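Long-range contacts in glutathione transferase (PDB 4F0C), which binds oxidized glutathione disulfide and, as a glutathione transferase of a wood-degrading fungus, probably carries out glutathione-dependent reactions on other compounds: residues A[52-57]-A[70-75]; A[57-62]-A[75-80]; A[107-112]-A[171-176]. All blocks are in the same frame, centred on the assembly; numbering follows the deposited sequence.

Interaction 1: A[52-57]-A[70-75]; sequences YNPNGR and VVWESD. With GDS (oxidized glutathione disulfide), chain B; SO4 (sulfate ion), chain C.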
loop_
_atom_site.group_PDB
_atom_site.type_symbol
_atom_site.label_atom_id
_atom_site.label_comp_id
_atom_site.label_asym_id
_atom_site.label_seq_id
_atom_site.Cartn_x
_atom_site.Cartn_y
_atom_site.Cartn_z
ATOM N N TYR A 52 -4.957 17.067 -9.950
ATOM C CA TYR A 52 -4.485 15.776 -10.460
ATOM C C TYR A 52 -4.494 14.683 -9.404
ATOM O O TYR A 52 -4.818 13.544 -9.698
ATOM C CB TYR A 52 -3.069 15.897 -11.000
ATOM C CG TYR A 52 -2.997 16.827 -12.191
ATOM C CD1 TYR A 52 -3.672 16.519 -13.370
ATOM C CD2 TYR A 52 -2.285 18.012 -12.128
ATOM C CE1 TYR A 52 -3.630 17.368 -14.463
ATOM C CE2 TYR A 52 -2.239 18.878 -13.227
ATOM C CZ TYR A 52 -2.905 18.535 -14.386
ATOM O OH TYR A 52 -2.869 19.360 -15.475
ATOM N N ASN A 53 -4.099 15.025 -8.182
ATOM C CA ASN A 53 -4.122 14.056 -7.088
ATOM C C ASN A 53 -4.658 14.701 -5.825
ATOM O O ASN A 53 -3.977 15.530 -5.212
ATOM C CB ASN A 53 -2.713 13.463 -6.851
ATOM C CG ASN A 53 -2.704 12.439 -5.719
ATOM O OD1 ASN A 53 -3.746 12.174 -5.141
ATOM N ND2 ASN A 53 -1.533 11.843 -5.423
ATOM N N PRO A 54 -5.891 14.337 -5.413
ATOM C CA PRO A 54 -6.434 15.005 -4.220
ATOM C C PRO A 54 -5.593 14.729 -2.982
ATOM O O PRO A 54 -5.652 15.533 -2.047
ATOM C CB PRO A 54 -7.839 14.395 -4.063
ATOM C CG PRO A 54 -7.803 13.089 -4.851
ATOM C CD PRO A 54 -6.815 13.328 -5.979
ATOM N N ASN A 55 -4.852 13.620 -2.978
ATOM C CA ASN A 55 -3.930 13.279 -1.885
ATOM C C ASN A 55 -2.722 14.246 -1.841
ATOM O O ASN A 55 -2.055 14.359 -0.809
ATOM C CB ASN A 55 -3.451 11.825 -1.964
ATOM C CG ASN A 55 -2.716 11.376 -0.686
ATOM O OD1 ASN A 55 -3.100 11.775 0.404
ATOM N ND2 ASN A 55 -1.640 10.596 -0.828
ATOM N N GLY A 56 -2.443 14.928 -2.966
ATOM C CA GLY A 56 -1.389 15.952 -2.979
ATOM C C GLY A 56 0.015 15.375 -2.735
ATOM O O GLY A 56 0.861 15.982 -2.059
ATOM N N ARG A 57 0.261 14.198 -3.288
ATOM C CA ARG A 57 1.591 13.573 -3.226
ATOM C C ARG A 57 1.985 13.118 -4.627
ATOM O O ARG A 57 1.129 12.836 -5.460
ATOM C CB ARG A 57 1.602 12.387 -2.245
ATOM C CG ARG A 57 1.290 12.793 -0.801
ATOM C CD ARG A 57 1.449 11.570 0.148
ATOM N NE ARG A 57 2.738 11.546 0.852
ATOM C CZ ARG A 57 3.170 10.540 1.621
ATOM N NH1 ARG A 57 2.445 9.439 1.747
ATOM N NH2 ARG A 57 4.347 10.619 2.232
ATOM N N VAL A 70 -5.774 10.495 -16.049
ATOM C CA VAL A 70 -4.836 10.687 -14.929
ATOM C C VAL A 70 -4.887 9.523 -13.953
ATOM O O VAL A 70 -5.968 9.082 -13.568
ATOM C CB VAL A 70 -5.203 11.971 -14.116
ATOM C CG1 VAL A 70 -4.323 12.090 -12.849
ATOM C CG2 VAL A 70 -5.122 13.243 -15.009
ATOM N N VAL A 71 -3.715 9.046 -13.518
ATOM C CA VAL A 71 -3.632 8.050 -12.461
ATOM C C VAL A 71 -2.566 8.483 -11.441
ATOM O O VAL A 71 -1.509 9.017 -11.808
ATOM C CB VAL A 71 -3.278 6.644 -13.029
ATOM C CG1 VAL A 71 -3.214 5.596 -11.896
ATOM C CG2 VAL A 71 -4.307 6.207 -14.101
ATOM N N TRP A 72 -2.856 8.283 -10.163
ATOM C CA TRP A 72 -1.860 8.530 -9.121
ATOM C C TRP A 72 -1.738 7.269 -8.239
ATOM O O TRP A 72 -2.424 6.284 -8.506
ATOM C CB TRP A 72 -2.186 9.825 -8.347
ATOM C CG TRP A 72 -3.662 9.933 -7.819
ATOM C CD1 TRP A 72 -4.767 10.478 -8.483
ATOM C CD2 TRP A 72 -4.145 9.514 -6.523
ATOM N NE1 TRP A 72 -5.898 10.398 -7.656
ATOM C CE2 TRP A 72 -5.538 9.811 -6.464
ATOM C CE3 TRP A 72 -3.526 8.935 -5.399
ATOM C CZ2 TRP A 72 -6.321 9.536 -5.329
ATOM C CZ3 TRP A 72 -4.311 8.657 -4.266
ATOM C CH2 TRP A 72 -5.701 8.958 -4.247
ATOM N N GLU A 73 -0.889 7.323 -7.207
ATOM C CA GLU A 73 -0.325 6.139 -6.538
ATOM C C GLU A 73 0.655 5.475 -7.493
ATOM O O GLU A 73 0.255 4.891 -8.511
ATOM C CB GLU A 73 -1.373 5.130 -6.028
ATOM C CG GLU A 73 -2.105 5.584 -4.747
ATOM C CD GLU A 73 -1.149 5.826 -3.571
ATOM O OE1 GLU A 73 -0.235 5.013 -3.341
ATOM O OE2 GLU A 73 -1.309 6.859 -2.876
ATOM N N SER A 74 1.939 5.589 -7.178
ATOM C CA SER A 74 2.991 5.002 -8.013
ATOM C C SER A 74 2.679 3.572 -8.492
ATOM O O SER A 74 2.867 3.269 -9.671
ATOM C CB SER A 74 4.370 5.051 -7.302
ATOM O OG SER A 74 4.398 4.327 -6.060
ATOM N N ASP A 75 2.193 2.692 -7.604
ATOM C CA ASP A 75 2.031 1.304 -8.036
ATOM C C ASP A 75 0.785 1.118 -8.908
ATOM O O ASP A 75 0.735 0.204 -9.756
ATOM C CB ASP A 75 1.986 0.313 -6.843
ATOM C CG ASP A 75 3.344 0.119 -6.193
ATOM O OD1 ASP A 75 4.370 0.704 -6.664
ATOM O OD2 ASP A 75 3.396 -0.656 -5.225
HETATM N N1 GDS B . 1.835 5.582 -1.643
HETATM C CA1 GDS B . 2.295 6.780 -2.443
HETATM C C1 GDS B . 2.881 6.342 -3.843
HETATM O OE1 GDS B . 3.505 5.242 -3.932
HETATM O OE2 GDS B . 2.623 7.095 -4.825
HETATM C CB1 GDS B . 3.386 7.611 -1.678
HETATM C CG1 GDS B . 3.838 8.835 -2.508
HETATM C CD1 GDS B . 4.744 9.680 -1.670
HETATM O O1 GDS B . 5.091 9.417 -0.531
HETATM N N2 GDS B . 5.185 10.823 -2.306
HETATM C CA2 GDS B . 6.064 11.795 -1.626
HETATM C C2 GDS B . 5.390 13.144 -1.556
HETATM O O2 GDS B . 4.779 13.576 -2.537
HETATM C CB2 GDS B . 7.356 12.035 -2.441
HETATM S SG2 GDS B . 8.428 10.584 -2.335
HETATM N N3 GDS B . 5.566 13.856 -0.424
HETATM C CA3 GDS B . 4.985 15.166 -0.320
HETATM C C3 GDS B . 4.280 15.342 1.021
HETATM O OE3 GDS B . 3.939 16.497 1.355
HETATM O OE4 GDS B . 4.042 14.291 1.644
HETATM N N4 GDS B . 6.422 7.854 1.459
HETATM C CA4 GDS B . 5.910 6.597 2.022
HETATM C C4 GDS B . 5.664 5.600 0.851
HETATM O OE5 GDS B . 6.405 5.672 -0.164
HETATM O OE6 GDS B . 4.738 4.783 1.027
HETATM C C5 GDS B . 7.334 8.614 2.148
HETATM O O5 GDS B . 7.783 8.307 3.253
HETATM C CA5 GDS B . 7.832 9.895 1.491
HETATM N N5 GDS B . 8.221 10.895 2.525
HETATM C CB5 GDS B . 9.033 9.529 0.613
HETATM S SG5 GDS B . 9.473 10.924 -0.493
HETATM C CA6 GDS B . 5.694 13.497 4.505
HETATM C C6 GDS B . 5.925 12.953 5.972
HETATM O OE7 GDS B . 5.470 13.615 6.930
HETATM O OE8 GDS B . 6.545 11.873 6.079
HETATM N N6 GDS B . 4.580 14.445 4.490
HETATM C CB6 GDS B . 7.035 14.133 4.033
HETATM C CG6 GDS B . 8.095 13.085 3.660
HETATM C CD6 GDS B . 7.587 12.161 2.561
HETATM O O6 GDS B . 6.722 12.445 1.725
HETATM S S SO4 C . -10.090 10.275 -8.842
HETATM O O1 SO4 C . -8.695 10.136 -8.399
HETATM O O2 SO4 C . -10.186 10.103 -10.276
HETATM O O3 SO4 C . -10.996 9.208 -8.359
HETATM O O4 SO4 C . -10.544 11.556 -8.378
HETATM O O HOH W 1 -0.769 9.427 -3.478
#
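N53, N55 and E73 hold one water between the two segments. It donates to E73 OE2 at 2.7 Å and accepts from N53 ND2 and N55 ND2. N55 OD1 is hydrogen-bonded to R146 of the second subunit. N53 has CG anti to the backbone N (chi1 -180°), which helps lay its amide flat over the indole of W72, the two planes 20° apart. N53 OD1 sits above the ring centre, 3.0 Å from W72 CD2. The same oxygen accepts from N55 N at 2.8 Å, from above its carbonyl plane. This closes an Asx turn within the type I turn 53-56. N53 ND2 donates to R57 O, which probably keeps the amide from flipping. P54 CD packs 3.5 Å from W72 NE1. At the indole edge, W72 NE1 donates to the sulfate O1. W105, Q104 and R158 of the second subunit also bind this sulfate. Farther out, V70 CG2 meets the ring edge of Y52 at CD1.

R57 NE donates to ligand OE4 and R57 NH2 to ligand O6, and ligand O1 lies over the guanidinium face. E73 OE1 takes the ligand amine N1 at 2.7 Å. S74 N points almost straight at ligand OE2, at 2.9 Å and 177°. An acidic residue and a serine at the start of a helix, gripping the gamma-glutamyl end, are typical of the glutathione site in the thioredoxin-like domain of glutathione transferases.

Interaction 2: A[57-62]-A[75-80]; sequences RIPALI and DAILLY. With GDS (oxidized glutathione disulfide), chain B.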
loop_
_atom_site.group_PDB
_atom_site.type_symbol
_atom_site.label_atom_id
_atom_site.label_comp_id
_atom_site.label_asym_id
_atom_site.label_seq_id
_atom_site.Cartn_x
_atom_site.Cartn_y
_atom_site.Cartn_z
ATOM N N ARG A 57 0.261 14.198 -3.288
ATOM C CA ARG A 57 1.591 13.573 -3.226
ATOM C C ARG A 57 1.985 13.118 -4.627
ATOM O O ARG A 57 1.129 12.836 -5.460
ATOM C CB ARG A 57 1.602 12.387 -2.245
ATOM C CG ARG A 57 1.290 12.793 -0.801
ATOM C CD ARG A 57 1.449 11.570 0.148
ATOM N NE ARG A 57 2.738 11.546 0.852
ATOM C CZ ARG A 57 3.170 10.540 1.621
ATOM N NH1 ARG A 57 2.445 9.439 1.747
ATOM N NH2 ARG A 57 4.347 10.619 2.232
ATOM N N ILE A 58 3.287 13.095 -4.904
ATOM C CA ILE A 58 3.760 12.600 -6.192
ATOM C C ILE A 58 4.121 11.107 -6.055
ATOM O O ILE A 58 4.473 10.650 -4.968
ATOM C CB ILE A 58 4.966 13.458 -6.727
ATOM C CG1 ILE A 58 6.210 13.211 -5.902
ATOM C CG2 ILE A 58 4.600 14.950 -6.796
ATOM C CD1 ILE A 58 7.097 12.162 -6.505
ATOM N N PRO A 59 4.076 10.343 -7.158
ATOM C CA PRO A 59 3.811 10.784 -8.533
ATOM C C PRO A 59 2.327 10.837 -8.941
ATOM O O PRO A 59 1.425 10.311 -8.266
ATOM C CB PRO A 59 4.486 9.702 -9.368
ATOM C CG PRO A 59 4.252 8.454 -8.536
ATOM C CD PRO A 59 4.519 8.938 -7.115
ATOM N N ALA A 60 2.099 11.491 -10.073
ATOM C CA ALA A 60 0.840 11.369 -10.794
ATOM C C ALA A 60 1.250 11.330 -12.258
ATOM O O ALA A 60 2.316 11.849 -12.624
ATOM C CB ALA A 60 -0.102 12.584 -10.524
ATOM N N LEU A 61 0.403 10.724 -13.083
ATOM C CA LEU A 61 0.717 10.516 -14.506
ATOM C C LEU A 61 -0.452 11.002 -15.333
ATOM O O LEU A 61 -1.599 10.670 -15.028
ATOM C CB LEU A 61 0.896 9.014 -14.783
ATOM C CG LEU A 61 1.221 8.649 -16.246
ATOM C CD1 LEU A 61 2.711 8.654 -16.425
ATOM C CD2 LEU A 61 0.645 7.263 -16.625
ATOM N N ILE A 62 -0.179 11.796 -16.366
ATOM C CA ILE A 62 -1.222 12.124 -17.351
ATOM C C ILE A 62 -0.910 11.432 -18.659
ATOM O O ILE A 62 0.208 11.566 -19.165
ATOM C CB ILE A 62 -1.289 13.626 -17.675
ATOM C CG1 ILE A 62 -1.430 14.457 -16.391
ATOM C CG2 ILE A 62 -2.473 13.922 -18.650
ATOM C CD1 ILE A 62 -1.223 15.920 -16.649
ATOM N N ASP A 75 2.193 2.692 -7.604
ATOM C CA ASP A 75 2.031 1.304 -8.036
ATOM C C ASP A 75 0.785 1.118 -8.908
ATOM O O ASP A 75 0.735 0.204 -9.756
ATOM C CB ASP A 75 1.986 0.313 -6.843
ATOM C CG ASP A 75 3.344 0.119 -6.193
ATOM O OD1 ASP A 75 4.370 0.704 -6.664
ATOM O OD2 ASP A 75 3.396 -0.656 -5.225
ATOM N N ALA A 76 -0.233 1.950 -8.691
ATOM C CA ALA A 76 -1.374 1.918 -9.624
ATOM C C ALA A 76 -0.976 2.430 -11.004
ATOM O O ALA A 76 -1.456 1.927 -12.025
ATOM C CB ALA A 76 -2.550 2.720 -9.082
ATOM N N ILE A 77 -0.119 3.447 -11.039
ATOM C CA ILE A 77 0.450 3.918 -12.305
ATOM C C ILE A 77 1.199 2.795 -13.047
ATOM O O ILE A 77 1.041 2.638 -14.280
ATOM C CB ILE A 77 1.390 5.133 -12.071
ATOM C CG1 ILE A 77 0.571 6.314 -11.530
ATOM C CG2 ILE A 77 2.120 5.555 -13.381
ATOM C CD1 ILE A 77 1.442 7.458 -11.026
ATOM N N LEU A 78 1.986 2.010 -12.305
ATOM C CA LEU A 78 2.694 0.882 -12.926
ATOM C C LEU A 78 1.700 -0.093 -13.565
ATOM O O LEU A 78 1.918 -0.529 -14.691
ATOM C CB LEU A 78 3.587 0.125 -11.929
ATOM C CG LEU A 78 4.708 0.920 -11.231
ATOM C CD1 LEU A 78 5.420 0.066 -10.144
ATOM C CD2 LEU A 78 5.741 1.464 -12.256
ATOM N N LEU A 79 0.626 -0.415 -12.850
ATOM C CA LEU A 79 -0.407 -1.304 -13.374
ATOM C C LEU A 79 -1.074 -0.720 -14.603
ATOM O O LEU A 79 -1.330 -1.443 -15.563
ATOM C CB LEU A 79 -1.445 -1.633 -12.270
ATOM C CG LEU A 79 -0.865 -2.643 -11.266
ATOM C CD1 LEU A 79 -1.629 -2.579 -9.929
ATOM C CD2 LEU A 79 -0.917 -4.097 -11.853
ATOM N N TYR A 80 -1.384 0.575 -14.560
ATOM C CA TYR A 80 -2.030 1.257 -15.683
ATOM C C TYR A 80 -1.147 1.108 -16.927
ATOM O O TYR A 80 -1.612 0.709 -17.997
ATOM C CB TYR A 80 -2.229 2.756 -15.387
ATOM C CG TYR A 80 -2.732 3.577 -16.594
ATOM C CD1 TYR A 80 -4.086 3.622 -16.923
ATOM C CD2 TYR A 80 -1.829 4.287 -17.392
ATOM C CE1 TYR A 80 -4.551 4.361 -18.041
ATOM C CE2 TYR A 80 -2.272 5.017 -18.528
ATOM C CZ TYR A 80 -3.622 5.053 -18.830
ATOM O OH TYR A 80 -4.057 5.786 -19.917
HETATM N N1 GDS B . 1.835 5.582 -1.643
HETATM C CA1 GDS B . 2.295 6.780 -2.443
HETATM C C1 GDS B . 2.881 6.342 -3.843
HETATM O OE1 GDS B . 3.505 5.242 -3.932
HETATM O OE2 GDS B . 2.623 7.095 -4.825
HETATM C CB1 GDS B . 3.386 7.611 -1.678
HETATM C CG1 GDS B . 3.838 8.835 -2.508
HETATM C CD1 GDS B . 4.744 9.680 -1.670
HETATM O O1 GDS B . 5.091 9.417 -0.531
HETATM N N2 GDS B . 5.185 10.823 -2.306
HETATM C CA2 GDS B . 6.064 11.795 -1.626
HETATM C C2 GDS B . 5.390 13.144 -1.556
HETATM O O2 GDS B . 4.779 13.576 -2.537
HETATM C CB2 GDS B . 7.356 12.035 -2.441
HETATM S SG2 GDS B . 8.428 10.584 -2.335
HETATM N N3 GDS B . 5.566 13.856 -0.424
HETATM C CA3 GDS B . 4.985 15.166 -0.320
HETATM C C3 GDS B . 4.280 15.342 1.021
HETATM O OE3 GDS B . 3.939 16.497 1.355
HETATM O OE4 GDS B . 4.042 14.291 1.644
HETATM N N4 GDS B . 6.422 7.854 1.459
HETATM C CA4 GDS B . 5.910 6.597 2.022
HETATM C C4 GDS B . 5.664 5.600 0.851
HETATM O OE5 GDS B . 6.405 5.672 -0.164
HETATM O OE6 GDS B . 4.738 4.783 1.027
HETATM C C5 GDS B . 7.334 8.614 2.148
HETATM O O5 GDS B . 7.783 8.307 3.253
HETATM C CA5 GDS B . 7.832 9.895 1.491
HETATM N N5 GDS B . 8.221 10.895 2.525
HETATM C CB5 GDS B . 9.033 9.529 0.613
HETATM S SG5 GDS B . 9.473 10.924 -0.493
HETATM C CA6 GDS B . 5.694 13.497 4.505
HETATM C C6 GDS B . 5.925 12.953 5.972
HETATM O OE7 GDS B . 5.470 13.615 6.930
HETATM O OE8 GDS B . 6.545 11.873 6.079
HETATM N N6 GDS B . 4.580 14.445 4.490
HETATM C CB6 GDS B . 7.035 14.133 4.033
HETATM C CG6 GDS B . 8.095 13.085 3.660
HETATM C CD6 GDS B . 7.587 12.161 2.561
HETATM O O6 GDS B . 6.722 12.445 1.725
#
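I77 turns both of its branches to segment 57-62. Its CG1 lies anti to the carbonyl carbon (chi1 -64°) and the chain runs on extended, which carries CD1 to P59 and A60. P59 CG is 3.9 Å from I77 CD1, and A60 CA is 4.0 Å from the same methyl. The other branch, I77 CG2, meets L61 CB at 3.9 Å. With CG anti to the backbone N (chi1 180°) and chi2 at 90°, L61 directs CD2 to Y80. There L61 CD2 touches Y80 CD2 at 3.9 Å, approaching the ring obliquely. Y80 OH bonds to D63, which pins the far end of the ring.

The peptide bond before P59 is cis, as in the thioredoxin fold. The residue ahead of it, I58, pairs its backbone with the ligand: I58 N donates to ligand O2 and I58 O accepts from ligand N2, both at 2.8 Å.

Strand 60-62 and helix 75-80 run 30° apart, with axes 9.0 Å from each other. Strand 60-63 lies between strands 7-11 and 69-72, and L61 also packs on F7. L79, on another side of the helix, contacts M102 and L106 of helix 96-126.

Interaction 3: A[107-112]-A[171-176]; sequences FFQASG and ISFVIW. With GDS (oxidized glutathione disulfide), chain B.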
loop_
_atom_site.group_PDB
_atom_site.type_symbol
_atom_site.label_atom_id
_atom_site.label_comp_id
_atom_site.label_asym_id
_atom_site.label_seq_id
_atom_site.Cartn_x
_atom_site.Cartn_y
_atom_site.Cartn_z
ATOM N N PHE A 107 1.074 -4.756 -3.670
ATOM C CA PHE A 107 0.493 -4.281 -2.412
ATOM C C PHE A 107 1.474 -4.425 -1.270
ATOM O O PHE A 107 1.512 -3.569 -0.370
ATOM C CB PHE A 107 -0.850 -4.957 -2.081
ATOM C CG PHE A 107 -2.036 -4.232 -2.710
ATOM C CD1 PHE A 107 -2.562 -3.070 -2.111
ATOM C CD2 PHE A 107 -2.570 -4.660 -3.919
ATOM C CE1 PHE A 107 -3.631 -2.371 -2.715
ATOM C CE2 PHE A 107 -3.640 -3.979 -4.525
ATOM C CZ PHE A 107 -4.163 -2.832 -3.940
ATOM N N PHE A 108 2.266 -5.491 -1.296
ATOM C CA PHE A 108 3.298 -5.639 -0.255
ATOM C C PHE A 108 4.338 -4.512 -0.369
ATOM O O PHE A 108 4.737 -3.904 0.631
ATOM C CB PHE A 108 3.957 -7.032 -0.283
ATOM C CG PHE A 108 5.114 -7.169 0.703
ATOM C CD1 PHE A 108 4.954 -6.810 2.025
ATOM C CD2 PHE A 108 6.354 -7.633 0.288
ATOM C CE1 PHE A 108 6.033 -6.923 2.968
ATOM C CE2 PHE A 108 7.428 -7.762 1.208
ATOM C CZ PHE A 108 7.258 -7.399 2.552
ATOM N N GLN A 109 4.751 -4.218 -1.592
ATOM C CA GLN A 109 5.678 -3.098 -1.790
ATOM C C GLN A 109 5.027 -1.805 -1.255
ATOM O O GLN A 109 5.648 -1.026 -0.515
ATOM C CB GLN A 109 6.000 -2.913 -3.284
ATOM C CG GLN A 109 7.144 -1.905 -3.526
ATOM C CD GLN A 109 6.681 -0.445 -3.355
ATOM O OE1 GLN A 109 5.619 -0.057 -3.857
ATOM N NE2 GLN A 109 7.487 0.371 -2.644
ATOM N N ALA A 110 3.794 -1.543 -1.681
ATOM C CA ALA A 110 3.160 -0.247 -1.380
ATOM C C ALA A 110 2.851 -0.014 0.101
ATOM O O ALA A 110 2.864 1.144 0.573
ATOM C CB ALA A 110 1.876 -0.075 -2.211
ATOM N N SER A 111 2.546 -1.088 0.823
ATOM C CA SER A 111 2.087 -0.962 2.211
ATOM C C SER A 111 3.198 -1.345 3.193
ATOM O O SER A 111 3.217 -0.914 4.342
ATOM C CB SER A 111 0.831 -1.839 2.453
ATOM O OG SER A 111 1.115 -3.228 2.286
ATOM N N GLY A 112 4.116 -2.188 2.743
ATOM C CA GLY A 112 5.087 -2.791 3.659
ATOM C C GLY A 112 6.510 -2.306 3.382
ATOM O O GLY A 112 7.338 -2.347 4.273
ATOM N N ILE A 171 10.207 -4.535 -10.164
ATOM C CA ILE A 171 10.694 -3.184 -10.424
ATOM C C ILE A 171 10.240 -2.231 -9.320
ATOM O O ILE A 171 10.983 -1.324 -8.926
ATOM C CB ILE A 171 10.228 -2.667 -11.806
ATOM C CG1 ILE A 171 10.847 -3.531 -12.926
ATOM C CG2 ILE A 171 10.600 -1.176 -12.009
ATOM C CD1 ILE A 171 10.247 -3.206 -14.316
ATOM N N SER A 172 9.036 -2.467 -8.801
ATOM C CA SER A 172 8.436 -1.566 -7.816
ATOM C C SER A 172 9.266 -1.443 -6.537
ATOM O O SER A 172 9.179 -0.430 -5.852
ATOM C CB SER A 172 6.992 -2.020 -7.472
ATOM O OG SER A 172 7.048 -3.167 -6.624
ATOM N N PHE A 173 10.088 -2.454 -6.233
ATOM C CA PHE A 173 10.896 -2.461 -5.007
ATOM C C PHE A 173 12.245 -1.770 -5.146
ATOM O O PHE A 173 12.917 -1.508 -4.133
ATOM C CB PHE A 173 11.203 -3.909 -4.544
ATOM C CG PHE A 173 10.048 -4.608 -3.886
ATOM C CD1 PHE A 173 9.928 -4.622 -2.508
ATOM C CD2 PHE A 173 9.106 -5.298 -4.642
ATOM C CE1 PHE A 173 8.861 -5.283 -1.897
ATOM C CE2 PHE A 173 8.044 -5.954 -4.043
ATOM C CZ PHE A 173 7.929 -5.965 -2.653
ATOM N N VAL A 174 12.670 -1.519 -6.383
ATOM C CA VAL A 174 14.062 -1.157 -6.629
ATOM C C VAL A 174 14.453 0.152 -5.948
ATOM O O VAL A 174 15.464 0.200 -5.245
ATOM C CB VAL A 174 14.371 -1.084 -8.147
ATOM C CG1 VAL A 174 15.776 -0.504 -8.368
ATOM C CG2 VAL A 174 14.276 -2.495 -8.750
ATOM N N ILE A 175 13.664 1.215 -6.151
ATOM C CA ILE A 175 14.135 2.544 -5.710
ATOM C C ILE A 175 14.281 2.640 -4.178
ATOM O O ILE A 175 15.312 3.130 -3.688
ATOM C CB ILE A 175 13.335 3.732 -6.314
ATOM C CG1 ILE A 175 14.063 5.065 -6.058
ATOM C CG2 ILE A 175 11.875 3.761 -5.794
ATOM C CD1 ILE A 175 15.367 5.253 -6.866
ATOM N N TRP A 176 13.305 2.118 -3.429
ATOM C CA TRP A 176 13.433 2.134 -1.968
ATOM C C TRP A 176 14.537 1.203 -1.466
ATOM O O TRP A 176 15.180 1.492 -0.447
ATOM C CB TRP A 176 12.113 1.797 -1.281
ATOM C CG TRP A 176 11.168 2.973 -1.159
ATOM C CD1 TRP A 176 9.997 3.168 -1.855
ATOM C CD2 TRP A 176 11.311 4.111 -0.288
ATOM N NE1 TRP A 176 9.420 4.350 -1.466
ATOM C CE2 TRP A 176 10.193 4.940 -0.499
ATOM C CE3 TRP A 176 12.267 4.489 0.674
ATOM C CZ2 TRP A 176 10.008 6.140 0.192
ATOM C CZ3 TRP A 176 12.086 5.684 1.364
ATOM C CH2 TRP A 176 10.966 6.492 1.123
HETATM N N1 GDS B . 1.835 5.582 -1.643
HETATM C CA1 GDS B . 2.295 6.780 -2.443
HETATM C C1 GDS B . 2.881 6.342 -3.843
HETATM O OE1 GDS B . 3.505 5.242 -3.932
HETATM O OE2 GDS B . 2.623 7.095 -4.825
HETATM C CB1 GDS B . 3.386 7.611 -1.678
HETATM C CG1 GDS B . 3.838 8.835 -2.508
HETATM C CD1 GDS B . 4.744 9.680 -1.670
HETATM O O1 GDS B . 5.091 9.417 -0.531
HETATM N N2 GDS B . 5.185 10.823 -2.306
HETATM C CA2 GDS B . 6.064 11.795 -1.626
HETATM C C2 GDS B . 5.390 13.144 -1.556
HETATM O O2 GDS B . 4.779 13.576 -2.537
HETATM C CB2 GDS B . 7.356 12.035 -2.441
HETATM S SG2 GDS B . 8.428 10.584 -2.335
HETATM N N3 GDS B . 5.566 13.856 -0.424
HETATM C CA3 GDS B . 4.985 15.166 -0.320
HETATM C C3 GDS B . 4.280 15.342 1.021
HETATM O OE3 GDS B . 3.939 16.497 1.355
HETATM O OE4 GDS B . 4.042 14.291 1.644
HETATM N N4 GDS B . 6.422 7.854 1.459
HETATM C CA4 GDS B . 5.910 6.597 2.022
HETATM C C4 GDS B . 5.664 5.600 0.851
HETATM O OE5 GDS B . 6.405 5.672 -0.164
HETATM O OE6 GDS B . 4.738 4.783 1.027
HETATM C C5 GDS B . 7.334 8.614 2.148
HETATM O O5 GDS B . 7.783 8.307 3.253
HETATM C CA5 GDS B . 7.832 9.895 1.491
HETATM N N5 GDS B . 8.221 10.895 2.525
HETATM C CB5 GDS B . 9.033 9.529 0.613
HETATM S SG5 GDS B . 9.473 10.924 -0.493
HETATM C CA6 GDS B . 5.694 13.497 4.505
HETATM C C6 GDS B . 5.925 12.953 5.972
HETATM O OE7 GDS B . 5.470 13.615 6.930
HETATM O OE8 GDS B . 6.545 11.873 6.079
HETATM N N6 GDS B . 4.580 14.445 4.490
HETATM C CB6 GDS B . 7.035 14.133 4.033
HETATM C CG6 GDS B . 8.095 13.085 3.660
HETATM C CD6 GDS B . 7.587 12.161 2.561
HETATM O O6 GDS B . 6.722 12.445 1.725
#
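Q109 lays its aliphatic part over one face of the F173 ring. Its CB stands 3.8 Å from the ring centroid, 18° off the normal, a CH-pi contact. F108 comes to the same ring from another direction. Its CD2 lies at the F173 edge, near the ring plane and 3.7 Å from F173 CZ. The two phenyl planes are 51° apart, so the pair is oblique. F173 is thus held by an aliphatic chain over a face and a ring at its edge.

Beyond CB, Q109 turns. CG lies anti to the backbone N (chi1 -171°) and the chain bends at the next bond. This brings Q109 CG to 3.3 Å from S172 OG. The S172 hydroxyl bonds to the backbone of A169. The bend also lays the Q109 amide nearly parallel to the indole of W176. They overlap little, with Q109 NE2 3.8 Å from W176 CD1. The buried amide is satisfied by K20 at OE1 and by Q113 at NE2.

An alanine in place of F173 would remove the ring and would probably open a gap beside the F108 edge and leave Q109 CB without its aromatic face.

W176 carries the contact to the ligand. Its NE1 bonds to N17, and its CZ2 lies 3.6 Å from ligand CB5. The contact joins helix 96-126 to helices 168-172 and 174-184 in the all-helical C-terminal domain of the glutathione transferase fold, with W176 lining the ligand pocket.

In the fold
Interactions 1 and 2 are centred about 6 Å apart in the thioredoxin-like domain. They interlock along the chain and share R57 and D75. V71 O and L61 N, 2.9 Å apart, probably form a hydrogen bond between their neighbouring strands, and S74 CB packs 3.6 Å from P59 CG. Interaction 3 belongs to the helical domain, with its centre about 16 Å from that of interaction 1 and about 13 Å from that of interaction 2. Helix 74-85 bridges the gap: D75 OD2 approaches A110 CB to 3.4 Å, and L78 CD1 approaches S172 CB to 3.7 Å. All three touch the same oxidized glutathione disulfide, interaction 3 through W176.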